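Long-range contacts in putative NAD(P)H nitroreductase MhqN (Bacillus subtilis, PDB 3BEM), which is a putative FMN-dependent, homodimeric NAD(P)H nitroreductase that may contribute to the breakdown of aromatic compounds: residues F54-T59 with S129-R134; V69-K74 with K82-S87; A88-L93 with I192-E197. The protein carries 3 engineered substitutions. One frame throughout, in Å; residues are numbered along the deposited sequence.

The three contacts sit at different depths of the nitroreductase fold. Interaction 3 is wholly buried, a backbone-bonded strand pair in the middle of the four-stranded sheet. Interaction 2 touches it, their centres about 9 Å apart; it is partly buried, joining the short helices 67-76 and 82-85 just before strand 88-95 and resting on a lysine amine that meets carbonyls. Interaction 1 lies on the opposite side of the chain's centre, where the loop before strand 59-64 meets helix 117-134 by aromatic packing and one polar bond. It meets interaction 3 where Thr59 packs on Val92 and Leu93. Interactions 1 and 2 each border an FMN, at different sites of the dimer.

Interaction 1 (F54-T59 with S129-R134). With FMN (flavin mononucleotide), chain E.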
loop_
_atom_site.group_PDB
_atom_site.type_symbol
_atom_site.label_atom_id
_atom_site.label_comp_id
_atom_site.label_asym_id
_atom_site.label_seq_id
_atom_site.Cartn_x
_atom_site.Cartn_y
_atom_site.Cartn_z
ATOM N N PHE B 54 13.177 3.170 5.735
ATOM C CA PHE B 54 14.483 3.835 5.756
ATOM C C PHE B 54 14.587 4.998 4.780
ATOM O O PHE B 54 15.695 5.416 4.417
ATOM C CB PHE B 54 15.621 2.808 5.475
ATOM C CG PHE B 54 15.636 1.624 6.421
ATOM C CD1 PHE B 54 16.303 1.694 7.624
ATOM C CD2 PHE B 54 14.971 0.456 6.091
ATOM C CE1 PHE B 54 16.299 0.608 8.471
ATOM C CE2 PHE B 54 14.952 -0.632 6.944
ATOM C CZ PHE B 54 15.619 -0.548 8.133
ATOM N N ASN B 55 13.438 5.519 4.322
ATOM C CA ASN B 55 13.381 6.557 3.293
ATOM C C ASN B 55 14.121 6.165 2.020
ATOM O O ASN B 55 14.683 7.012 1.356
ATOM C CB ASN B 55 13.913 7.851 3.844
ATOM C CG ASN B 55 13.621 9.042 2.968
ATOM O OD1 ASN B 55 12.560 9.124 2.343
ATOM N ND2 ASN B 55 14.597 10.001 2.907
ATOM N N LEU B 56 14.181 4.858 1.732
ATOM C CA LEU B 56 14.878 4.376 0.545
ATOM C C LEU B 56 14.120 4.617 -0.764
ATOM O O LEU B 56 14.717 4.528 -1.836
ATOM C CB LEU B 56 15.241 2.904 0.691
ATOM C CG LEU B 56 16.337 2.614 1.709
ATOM C CD1 LEU B 56 16.396 1.141 1.867
ATOM C CD2 LEU B 56 17.686 3.177 1.221
ATOM N N GLN B 57 12.805 4.935 -0.679
ATOM C CA GLN B 57 12.069 5.357 -1.880
ATOM C C GLN B 57 12.235 4.289 -3.025
ATOM O O GLN B 57 12.699 4.563 -4.144
ATOM C CB GLN B 57 12.512 6.743 -2.258
ATOM C CG GLN B 57 12.207 7.760 -1.194
ATOM C CD GLN B 57 12.984 9.053 -1.389
ATOM O OE1 GLN B 57 12.665 9.800 -2.290
ATOM N NE2 GLN B 57 14.042 9.290 -0.568
ATOM N N HIS B 58 11.790 3.082 -2.694
ATOM C CA HIS B 58 11.927 1.869 -3.477
ATOM C C HIS B 58 11.219 1.903 -4.831
ATOM O O HIS B 58 11.570 1.134 -5.719
ATOM C CB HIS B 58 11.381 0.656 -2.716
ATOM C CG HIS B 58 11.909 0.510 -1.329
ATOM N ND1 HIS B 58 11.627 1.425 -0.331
ATOM C CD2 HIS B 58 12.658 -0.457 -0.753
ATOM C CE1 HIS B 58 12.182 1.022 0.797
ATOM N NE2 HIS B 58 12.832 -0.116 0.569
ATOM N N THR B 59 10.206 2.744 -4.949
ATOM C CA THR B 59 9.216 2.677 -6.014
ATOM C C THR B 59 9.626 3.486 -7.222
ATOM O O THR B 59 10.092 4.647 -7.107
ATOM C CB THR B 59 7.802 3.125 -5.520
ATOM O OG1 THR B 59 7.503 2.548 -4.261
ATOM C CG2 THR B 59 6.667 2.723 -6.507
ATOM N N SER B 129 23.104 -3.096 6.077
ATOM C CA SER B 129 23.173 -4.354 6.759
ATOM C C SER B 129 21.802 -4.908 7.153
ATOM O O SER B 129 21.645 -6.098 7.168
ATOM C CB SER B 129 24.119 -4.291 7.971
ATOM O OG SER B 129 23.551 -3.540 9.013
ATOM N N PHE B 130 20.831 -4.051 7.452
ATOM C CA PHE B 130 19.460 -4.518 7.698
ATOM C C PHE B 130 18.968 -5.387 6.517
ATOM O O PHE B 130 18.461 -6.487 6.710
ATOM C CB PHE B 130 18.502 -3.347 7.915
ATOM C CG PHE B 130 17.176 -3.749 8.485
ATOM C CD1 PHE B 130 16.127 -4.103 7.660
ATOM C CD2 PHE B 130 16.973 -3.774 9.856
ATOM C CE1 PHE B 130 14.899 -4.464 8.163
ATOM C CE2 PHE B 130 15.746 -4.141 10.376
ATOM C CZ PHE B 130 14.709 -4.509 9.526
ATOM N N TYR B 131 19.151 -4.908 5.293
ATOM C CA TYR B 131 18.773 -5.641 4.114
ATOM C C TYR B 131 19.669 -6.847 3.828
ATOM O O TYR B 131 19.193 -7.956 3.683
ATOM C CB TYR B 131 18.737 -4.730 2.874
ATOM C CG TYR B 131 17.481 -3.867 2.828
ATOM C CD1 TYR B 131 17.308 -2.793 3.711
ATOM C CD2 TYR B 131 16.437 -4.183 1.961
ATOM C CE1 TYR B 131 16.162 -2.009 3.669
ATOM C CE2 TYR B 131 15.269 -3.379 1.903
ATOM C CZ TYR B 131 15.133 -2.320 2.781
ATOM O OH TYR B 131 13.964 -1.593 2.750
ATOM N N GLU B 132 20.966 -6.626 3.782
ATOM C CA GLU B 132 21.883 -7.737 3.480
ATOM C C GLU B 132 21.804 -8.861 4.516
ATOM O O GLU B 132 21.882 -10.028 4.143
ATOM C CB GLU B 132 23.331 -7.244 3.350
ATOM C CG GLU B 132 23.604 -6.247 2.233
ATOM C CD GLU B 132 23.751 -6.866 0.841
ATOM O OE1 GLU B 132 23.190 -7.978 0.569
ATOM O OE2 GLU B 132 24.439 -6.206 0.010
ATOM N N ASN B 133 21.645 -8.525 5.800
ATOM C CA ASN B 133 21.524 -9.560 6.828
ATOM C C ASN B 133 20.292 -10.448 6.634
ATOM O O ASN B 133 20.322 -11.618 6.971
ATOM C CB ASN B 133 21.509 -8.983 8.253
ATOM C CG ASN B 133 22.874 -8.402 8.689
ATOM O OD1 ASN B 133 23.919 -8.583 8.034
ATOM N ND2 ASN B 133 22.854 -7.660 9.790
ATOM N N ARG B 134 19.214 -9.876 6.108
ATOM C CA ARG B 134 17.961 -10.597 5.961
ATOM C C ARG B 134 17.941 -11.403 4.658
ATOM O O ARG B 134 17.374 -12.494 4.620
ATOM C CB ARG B 134 16.747 -9.656 6.066
ATOM C CG ARG B 134 16.516 -9.108 7.467
ATOM C CD ARG B 134 15.100 -8.578 7.687
ATOM N NE ARG B 134 14.823 -8.385 9.112
ATOM C CZ ARG B 134 13.609 -8.237 9.643
ATOM N NH1 ARG B 134 12.521 -8.239 8.874
ATOM N NH2 ARG B 134 13.479 -8.070 10.950
HETATM N N1 FMN E . 10.274 3.931 11.248
HETATM C C2 FMN E . 10.823 3.520 12.447
HETATM O O2 FMN E . 11.085 4.365 13.313
HETATM N N3 FMN E . 11.092 2.178 12.676
HETATM C C4 FMN E . 10.832 1.211 11.714
HETATM O O4 FMN E . 10.920 0.015 12.065
HETATM C C4A FMN E . 10.278 1.645 10.477
HETATM N N5 FMN E . 10.000 0.734 9.459
HETATM C C5A FMN E . 9.369 1.174 8.298
HETATM C C6 FMN E . 9.004 0.252 7.303
HETATM C C7 FMN E . 8.401 0.647 6.083
HETATM C C7M FMN E . 7.502 -0.342 5.367
HETATM C C8 FMN E . 8.135 1.999 5.899
HETATM C C8M FMN E . 6.991 2.384 5.016
HETATM C C9 FMN E . 8.492 2.930 6.889
HETATM C C9A FMN E . 9.109 2.554 8.096
HETATM N N10 FMN E . 9.441 3.478 9.081
HETATM C C10 FMN E . 9.988 3.014 10.270
HETATM C "C1'" FMN E . 9.338 4.976 8.809
HETATM C "C2'" FMN E . 10.276 5.481 7.675
HETATM O "O2'" FMN E . 11.607 5.668 8.146
HETATM C "C3'" FMN E . 9.710 6.808 7.124
HETATM O "O3'" FMN E . 8.466 6.495 6.465
HETATM C "C4'" FMN E . 10.685 7.617 6.237
HETATM O "O4'" FMN E . 11.880 7.970 6.921
HETATM C "C5'" FMN E . 10.125 8.974 5.757
HETATM O "O5'" FMN E . 9.533 9.786 6.784
HETATM P P FMN E . 8.106 10.446 6.442
HETATM O O1P FMN E . 7.602 11.206 7.570
HETATM O O2P FMN E . 8.280 11.421 5.391
HETATM O O3P FMN E . 7.270 9.273 6.155
#
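The hydroxyl of Tyr131 has two polar partners. Tyr131 OH lies 2.9 Å from His58 NE2 in a nearly straight hydrogen bond (166°), in which either atom could be the donor, and Glu142 OE1 of helix 136-161 adds a weak second one. The hydroxyl meets the imidazole at its edge, near the ring plane, the side chains arriving from opposite directions: His58 from the loop before strand 59-64, Tyr131 from helix 117-134. With CG of Tyr131 anti to the carbonyl carbon (chi1 -78°), the phenol is carried across to the loop although its CB does not head straight for it. Beside the hydroxyl, Leu56 CD1 comes obliquely to within 3.6 Å of Tyr131 CE1. Phe54 completes an aromatic cluster with the two helix residues. It slides past Tyr131 in the opposite direction, bringing Phe54 CD2 to the phenol's edge, 3.7 Å from Tyr131 CE1. The side chains of Phe54 and Phe130 cross at about a right angle, and Phe54 CZ stands over one face of the Phe130 ring, off toward its rim and 3.6 Å from Phe130 CG, the ring planes being 55° apart. Asn55 and Phe54 also border the FMN, where Asn55 CB approaches O4' of the cofactor to 3.7 Å. Residues of the second subunit, among them Arg23, Lys82 and Arg205, hydrogen-bond to that flavin, and Tyr207 O of that subunit accepts from Asn55 ND2. The loop therefore contributes to a site shared between subunits, as is usual in dimeric nitroreductases. Chemically, the single polar bond across an otherwise hydrocarbon contact, with the weak one to Glu142, probably fixes where the phenol ends, and ring packing beside it probably helps to hold Phe54 at the wall of the flavin pocket.

Interaction 2 (V69-K74 with K82-S87); sequences VKEKLK and KVVSSS. With FMN (flavin mononucleotide), chain G; PGO (S-1,2-propanediol), chain H.
Lys70 folds its amine onto the end of a short helix, in a contact between two consecutive helices, 67-76 and the single-turn 82-85, joined by a short loop at the edge of the FMN site. Lys70 NZ gives hydrogen bonds to Ser86 O at 2.8 Å, from above the carbonyl plane, and to Val83 O at 2.9 Å, within it. Gln67 OE1 is a third partner of the amine. Bends in the lysine chain (chi3 82°, chi4 -73°) turn NZ back toward these carbonyls, which the positive charge should suit, since the carbonyl-bearing C-terminal end of a helix carries partial negative charge. Val83 O is gripped twice, for Ser86 OG also donates to it at 2.9 Å, from well above its plane. Val84 O lies equally near the amine but at a poor angle, and is satisfied instead by Gln67 NE2. Hydrocarbon packing fills in beside the polar end: Val83 CG1 lies 3.8 Å from Leu73 CB, and Val84 CG2 touches Lys74 CD at 3.6 Å, while Lys74 NZ itself bonds to Gly79 O. Ser87 OG is paired with His33 O, and Ser87 O accepts from a propanediol that is probably crystallisation solvent. The side chain of Lys82 leaves away from helix 67-76 at its first bond, and its amine lies in the flavin pocket. Lys82 NZ donates there to Ala26 O and, at 2.8 Å, to O2 of the FMN.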
loop_
_atom_site.group_PDB
_atom_site.type_symbol
_atom_site.label_atom_id
_atom_site.label_comp_id
_atom_site.label_asym_id
_atom_site.label_seq_id
_atom_site.Cartn_x
_atom_site.Cartn_y
_atom_site.Cartn_z
ATOM N N VAL B 69 1.972 1.088 -27.674
ATOM C CA VAL B 69 2.540 0.287 -26.585
ATOM C C VAL B 69 1.429 -0.318 -25.712
ATOM O O VAL B 69 1.497 -1.466 -25.326
ATOM C CB VAL B 69 3.535 1.055 -25.722
ATOM C CG1 VAL B 69 4.095 0.153 -24.656
ATOM C CG2 VAL B 69 4.697 1.610 -26.577
ATOM N N LYS B 70 0.385 0.455 -25.446
ATOM C CA LYS B 70 -0.746 -0.069 -24.660
ATOM C C LYS B 70 -1.422 -1.235 -25.365
ATOM O O LYS B 70 -1.749 -2.245 -24.736
ATOM C CB LYS B 70 -1.750 1.069 -24.354
ATOM C CG LYS B 70 -1.214 2.087 -23.349
ATOM C CD LYS B 70 -1.822 3.500 -23.438
ATOM C CE LYS B 70 -3.152 3.654 -22.725
ATOM N NZ LYS B 70 -4.329 2.984 -23.435
ATOM N N GLU B 71 -1.646 -1.091 -26.670
ATOM C CA GLU B 71 -2.169 -2.186 -27.474
ATOM C C GLU B 71 -1.292 -3.414 -27.297
ATOM O O GLU B 71 -1.812 -4.517 -27.070
ATOM C CB GLU B 71 -2.263 -1.813 -28.956
ATOM C CG GLU B 71 -3.374 -0.800 -29.304
ATOM C CD GLU B 71 -3.211 -0.150 -30.724
ATOM O OE1 GLU B 71 -2.319 -0.555 -31.530
ATOM O OE2 GLU B 71 -3.979 0.795 -31.027
ATOM N N LYS B 72 0.031 -3.224 -27.365
ATOM C CA LYS B 72 0.982 -4.326 -27.207
ATOM C C LYS B 72 1.031 -4.932 -25.814
ATOM O O LYS B 72 1.439 -6.077 -25.664
ATOM C CB LYS B 72 2.395 -3.910 -27.636
ATOM C CG LYS B 72 2.557 -3.572 -29.108
ATOM C CD LYS B 72 3.938 -2.942 -29.367
ATOM N N LEU B 73 0.598 -4.191 -24.785
ATOM C CA LEU B 73 0.541 -4.723 -23.444
ATOM C C LEU B 73 -0.717 -5.566 -23.193
ATOM O O LEU B 73 -0.780 -6.293 -22.211
ATOM C CB LEU B 73 0.592 -3.583 -22.420
ATOM C CG LEU B 73 1.956 -2.929 -22.214
ATOM C CD1 LEU B 73 1.854 -1.665 -21.422
ATOM C CD2 LEU B 73 2.912 -3.922 -21.496
ATOM N N LYS B 74 -1.709 -5.489 -24.071
ATOM C CA LYS B 74 -2.986 -6.186 -23.833
ATOM C C LYS B 74 -2.795 -7.680 -23.639
ATOM O O LYS B 74 -3.382 -8.254 -22.703
ATOM C CB LYS B 74 -4.002 -5.943 -24.956
ATOM C CG LYS B 74 -5.360 -6.503 -24.617
ATOM C CD LYS B 74 -6.505 -5.859 -25.436
ATOM C CE LYS B 74 -7.173 -6.819 -26.358
ATOM N NZ LYS B 74 -7.963 -7.823 -25.607
ATOM N N LYS B 82 -9.117 -3.151 -20.846
ATOM C CA LYS B 82 -8.920 -1.857 -20.174
ATOM C C LYS B 82 -7.496 -1.259 -20.327
ATOM O O LYS B 82 -7.343 -0.050 -20.233
ATOM C CB LYS B 82 -9.402 -1.923 -18.701
ATOM C CG LYS B 82 -8.549 -2.737 -17.814
ATOM C CD LYS B 82 -9.156 -2.822 -16.352
ATOM C CE LYS B 82 -10.180 -3.865 -16.235
ATOM N NZ LYS B 82 -10.802 -3.686 -14.936
ATOM N N VAL B 83 -6.471 -2.079 -20.583
ATOM C CA VAL B 83 -5.144 -1.553 -20.899
ATOM C C VAL B 83 -5.204 -0.670 -22.160
ATOM O O VAL B 83 -4.535 0.371 -22.227
ATOM C CB VAL B 83 -4.081 -2.678 -21.041
ATOM C CG1 VAL B 83 -2.852 -2.200 -21.765
ATOM C CG2 VAL B 83 -3.682 -3.213 -19.679
ATOM N N VAL B 84 -6.015 -1.079 -23.135
ATOM C CA VAL B 84 -6.191 -0.320 -24.402
ATOM C C VAL B 84 -7.057 0.932 -24.236
ATOM O O VAL B 84 -6.688 2.011 -24.713
ATOM C CB VAL B 84 -6.740 -1.280 -25.499
ATOM C CG1 VAL B 84 -7.079 -0.545 -26.821
ATOM C CG2 VAL B 84 -5.720 -2.403 -25.719
ATOM N N SER B 85 -8.195 0.796 -23.558
ATOM C CA SER B 85 -9.159 1.905 -23.429
ATOM C C SER B 85 -8.702 2.971 -22.427
ATOM O O SER B 85 -9.149 4.094 -22.485
ATOM C CB SER B 85 -10.522 1.402 -23.012
ATOM O OG SER B 85 -10.429 0.672 -21.793
ATOM N N SER B 86 -7.868 2.582 -21.461
ATOM C CA SER B 86 -7.321 3.531 -20.491
ATOM C C SER B 86 -6.637 4.742 -21.088
ATOM O O SER B 86 -6.146 4.714 -22.226
ATOM C CB SER B 86 -6.294 2.845 -19.580
ATOM O OG SER B 86 -5.153 2.390 -20.288
ATOM N N SER B 87 -6.609 5.820 -20.327
ATOM C CA SER B 87 -5.822 6.990 -20.722
ATOM C C SER B 87 -4.323 6.774 -20.598
ATOM O O SER B 87 -3.565 7.298 -21.404
ATOM C CB SER B 87 -6.258 8.214 -19.936
ATOM O OG SER B 87 -7.646 8.408 -20.114
HETATM N N1 FMN G . -9.208 -5.684 -11.422
HETATM C C2 FMN G . -9.171 -6.144 -12.714
HETATM O O2 FMN G . -10.149 -5.893 -13.428
HETATM N N3 FMN G . -8.087 -6.834 -13.191
HETATM C C4 FMN G . -7.007 -7.155 -12.384
HETATM O O4 FMN G . -6.007 -7.673 -12.923
HETATM C C4A FMN G . -7.042 -6.685 -11.073
HETATM N N5 FMN G . -5.991 -6.987 -10.202
HETATM C C5A FMN G . -6.011 -6.411 -8.945
HETATM C C6 FMN G . -4.890 -6.612 -8.120
HETATM C C7 FMN G . -4.862 -6.027 -6.850
HETATM C C7M FMN G . -3.521 -6.004 -6.123
HETATM C C8 FMN G . -5.929 -5.272 -6.380
HETATM C C8M FMN G . -5.723 -4.326 -5.202
HETATM C C9 FMN G . -7.067 -5.114 -7.170
HETATM C C9A FMN G . -7.095 -5.649 -8.459
HETATM N N10 FMN G . -8.214 -5.460 -9.296
HETATM C C10 FMN G . -8.138 -5.943 -10.595
HETATM C "C1'" FMN G . -9.425 -4.785 -8.753
HETATM C "C2'" FMN G . -10.224 -5.579 -7.715
HETATM O "O2'" FMN G . -11.034 -6.524 -8.399
HETATM C "C3'" FMN G . -11.082 -4.591 -6.941
HETATM O "O3'" FMN G . -10.181 -3.704 -6.223
HETATM C "C4'" FMN G . -12.124 -5.237 -6.026
HETATM O "O4'" FMN G . -13.055 -6.001 -6.815
HETATM C "C5'" FMN G . -12.874 -4.136 -5.227
HETATM O "O5'" FMN G . -13.523 -3.166 -6.083
HETATM P P FMN G . -13.590 -1.655 -5.545
HETATM O O1P FMN G . -14.356 -1.677 -4.262
HETATM O O2P FMN G . -12.139 -1.365 -5.402
HETATM O O3P FMN G . -14.284 -0.855 -6.617
HETATM C C1 PGO H . -3.573 9.866 -23.794
HETATM C C2 PGO H . -2.059 10.072 -23.808
HETATM C C3 PGO H . -1.464 9.772 -25.197
HETATM O O1 PGO H . -4.128 9.748 -22.479
HETATM O O2 PGO H . -1.755 11.423 -23.382
#

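Interaction 3 (A88-L93 with I192-E197); sequences AVLLVL and ITIGKE
The flat groups joining Leu90 to Ile192 are peptide units, each N-H approaching its carbonyl from a little off the carbonyl plane. Leu90 N donates to Ile192 O at 2.8 Å, nearly straight at 173°, and Ile192 N returns a bond to Leu90 O at 2.9 Å. Ala88 and Ile194 form the next antiparallel hydrogen-bonded pair, with Ile194 N to Ala88 O at 3.1 Å; between them Val89 and Thr193 make a non-hydrogen-bonded pair. Strands 88-95 and 186-195 are the two inner strands of the four-stranded sheet. On the face of Ala88, Leu90, Ile192 and Ile194, Ile194 CG2 lies 3.6 Å from Ala88 CB and also meets Leu90 CD1. Val92 CG2 meets Ile192 CD1 at 3.6 Å: chi1 -56° sets CG1 of Ile192 on the Val92 side, and the extended chi2 carries CD1 on. Helix 136-161 covers this face through Ala151, Phe154 and Ala158. On the other face, Val89 CG2 and Thr193 CG2 run side by side 4.0 Å apart, and Thr193 OG1 bonds weakly to Cys166 O of strand 164-168. Every hydrogen bond across the pair is made by backbone, so main-chain atoms set the register, while the side chains facing the helix are all hydrocarbon.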
loop_
_atom_site.group_PDB
_atom_site.type_symbol
_atom_site.label_atom_id
_atom_site.label_comp_id
_atom_site.label_asym_id
_atom_site.label_seq_id
_atom_site.Cartn_x
_atom_site.Cartn_y
_atom_site.Cartn_z
ATOM N N ALA B 88 -3.909 5.991 -19.603
ATOM C CA ALA B 88 -2.523 5.609 -19.419
ATOM C C ALA B 88 -2.487 4.288 -18.654
ATOM O O ALA B 88 -3.447 3.931 -17.942
ATOM C CB ALA B 88 -1.730 6.685 -18.678
ATOM N N VAL B 89 -1.404 3.541 -18.836
ATOM C CA VAL B 89 -1.137 2.309 -18.086
ATOM C C VAL B 89 0.167 2.515 -17.314
ATOM O O VAL B 89 1.157 2.905 -17.931
ATOM C CB VAL B 89 -1.002 1.045 -18.973
ATOM C CG1 VAL B 89 -0.835 -0.173 -18.003
ATOM C CG2 VAL B 89 -2.204 0.824 -19.881
ATOM N N LEU B 90 0.165 2.368 -15.964
ATOM C CA LEU B 90 1.391 2.508 -15.156
ATOM C C LEU B 90 1.848 1.165 -14.679
ATOM O O LEU B 90 1.027 0.325 -14.261
ATOM C CB LEU B 90 1.118 3.376 -13.923
ATOM C CG LEU B 90 0.809 4.868 -14.162
ATOM C CD1 LEU B 90 -0.501 5.128 -14.842
ATOM C CD2 LEU B 90 0.815 5.509 -12.775
ATOM N N LEU B 91 3.151 0.925 -14.758
ATOM C CA LEU B 91 3.756 -0.215 -14.110
ATOM C C LEU B 91 4.421 0.283 -12.870
ATOM O O LEU B 91 5.263 1.169 -12.914
ATOM C CB LEU B 91 4.727 -0.927 -15.061
ATOM C CG LEU B 91 4.056 -1.714 -16.204
ATOM C CD1 LEU B 91 3.080 -2.811 -15.651
ATOM C CD2 LEU B 91 3.409 -0.734 -17.253
ATOM N N VAL B 92 4.009 -0.275 -11.750
ATOM C CA VAL B 92 4.550 0.083 -10.470
ATOM C C VAL B 92 5.674 -0.903 -10.153
ATOM O O VAL B 92 5.450 -2.091 -9.976
ATOM C CB VAL B 92 3.482 0.046 -9.356
ATOM C CG1 VAL B 92 4.084 0.610 -8.040
ATOM C CG2 VAL B 92 2.168 0.804 -9.783
ATOM N N LEU B 93 6.903 -0.383 -10.104
ATOM C CA LEU B 93 8.091 -1.169 -9.887
ATOM C C LEU B 93 8.614 -0.959 -8.471
ATOM O O LEU B 93 8.516 0.128 -7.919
ATOM C CB LEU B 93 9.213 -0.749 -10.858
ATOM C CG LEU B 93 8.857 -0.772 -12.337
ATOM C CD1 LEU B 93 10.062 -0.377 -13.223
ATOM C CD2 LEU B 93 8.241 -2.181 -12.721
ATOM N N ILE B 192 -1.418 -0.306 -12.933
ATOM C CA ILE B 192 -2.564 0.545 -12.652
ATOM C C ILE B 192 -2.977 1.209 -13.928
ATOM O O ILE B 192 -2.166 1.936 -14.524
ATOM C CB ILE B 192 -2.253 1.635 -11.609
ATOM C CG1 ILE B 192 -1.729 0.982 -10.297
ATOM C CG2 ILE B 192 -3.502 2.486 -11.330
ATOM C CD1 ILE B 192 -1.181 2.000 -9.271
ATOM N N THR B 193 -4.224 1.002 -14.317
ATOM C CA THR B 193 -4.802 1.793 -15.400
ATOM C C THR B 193 -5.443 3.023 -14.822
ATOM O O THR B 193 -6.000 2.996 -13.717
ATOM C CB THR B 193 -5.802 1.010 -16.257
ATOM O OG1 THR B 193 -6.667 0.230 -15.443
ATOM C CG2 THR B 193 -5.088 0.127 -17.230
ATOM N N ILE B 194 -5.418 4.118 -15.594
ATOM C CA ILE B 194 -6.040 5.368 -15.196
ATOM C C ILE B 194 -6.840 5.913 -16.379
ATOM O O ILE B 194 -6.454 5.754 -17.537
ATOM C CB ILE B 194 -4.977 6.386 -14.679
ATOM C CG1 ILE B 194 -5.670 7.632 -14.145
ATOM C CG2 ILE B 194 -3.942 6.738 -15.807
ATOM C CD1 ILE B 194 -4.742 8.542 -13.381
ATOM N N GLY B 195 -7.984 6.548 -16.096
ATOM C CA GLY B 195 -8.824 7.095 -17.102
ATOM C C GLY B 195 -10.115 7.578 -16.529
ATOM O O GLY B 195 -10.163 7.905 -15.352
ATOM N N LYS B 196 -11.156 7.641 -17.364
ATOM C CA LYS B 196 -12.496 8.068 -16.927
ATOM C C LYS B 196 -13.429 6.900 -17.201
ATOM O O LYS B 196 -13.520 6.410 -18.355
ATOM C CB LYS B 196 -12.958 9.316 -17.653
ATOM C CG LYS B 196 -12.065 10.564 -17.457
ATOM C CD LYS B 196 -11.972 11.088 -16.020
ATOM C CE LYS B 196 -11.100 12.399 -15.943
ATOM N NZ LYS B 196 -11.715 13.621 -16.484
ATOM N N GLU B 197 -14.108 6.442 -16.157
ATOM C CA GLU B 197 -15.095 5.371 -16.284
ATOM C C GLU B 197 -16.482 5.978 -16.461
ATOM O O GLU B 197 -16.775 6.981 -15.843
ATOM C CB GLU B 197 -15.038 4.462 -15.056
ATOM C CG GLU B 197 -16.096 3.386 -15.055
ATOM C CD GLU B 197 -15.855 2.294 -14.072
ATOM O OE1 GLU B 197 -15.699 2.600 -12.879
ATOM O OE2 GLU B 197 -15.895 1.110 -14.492
#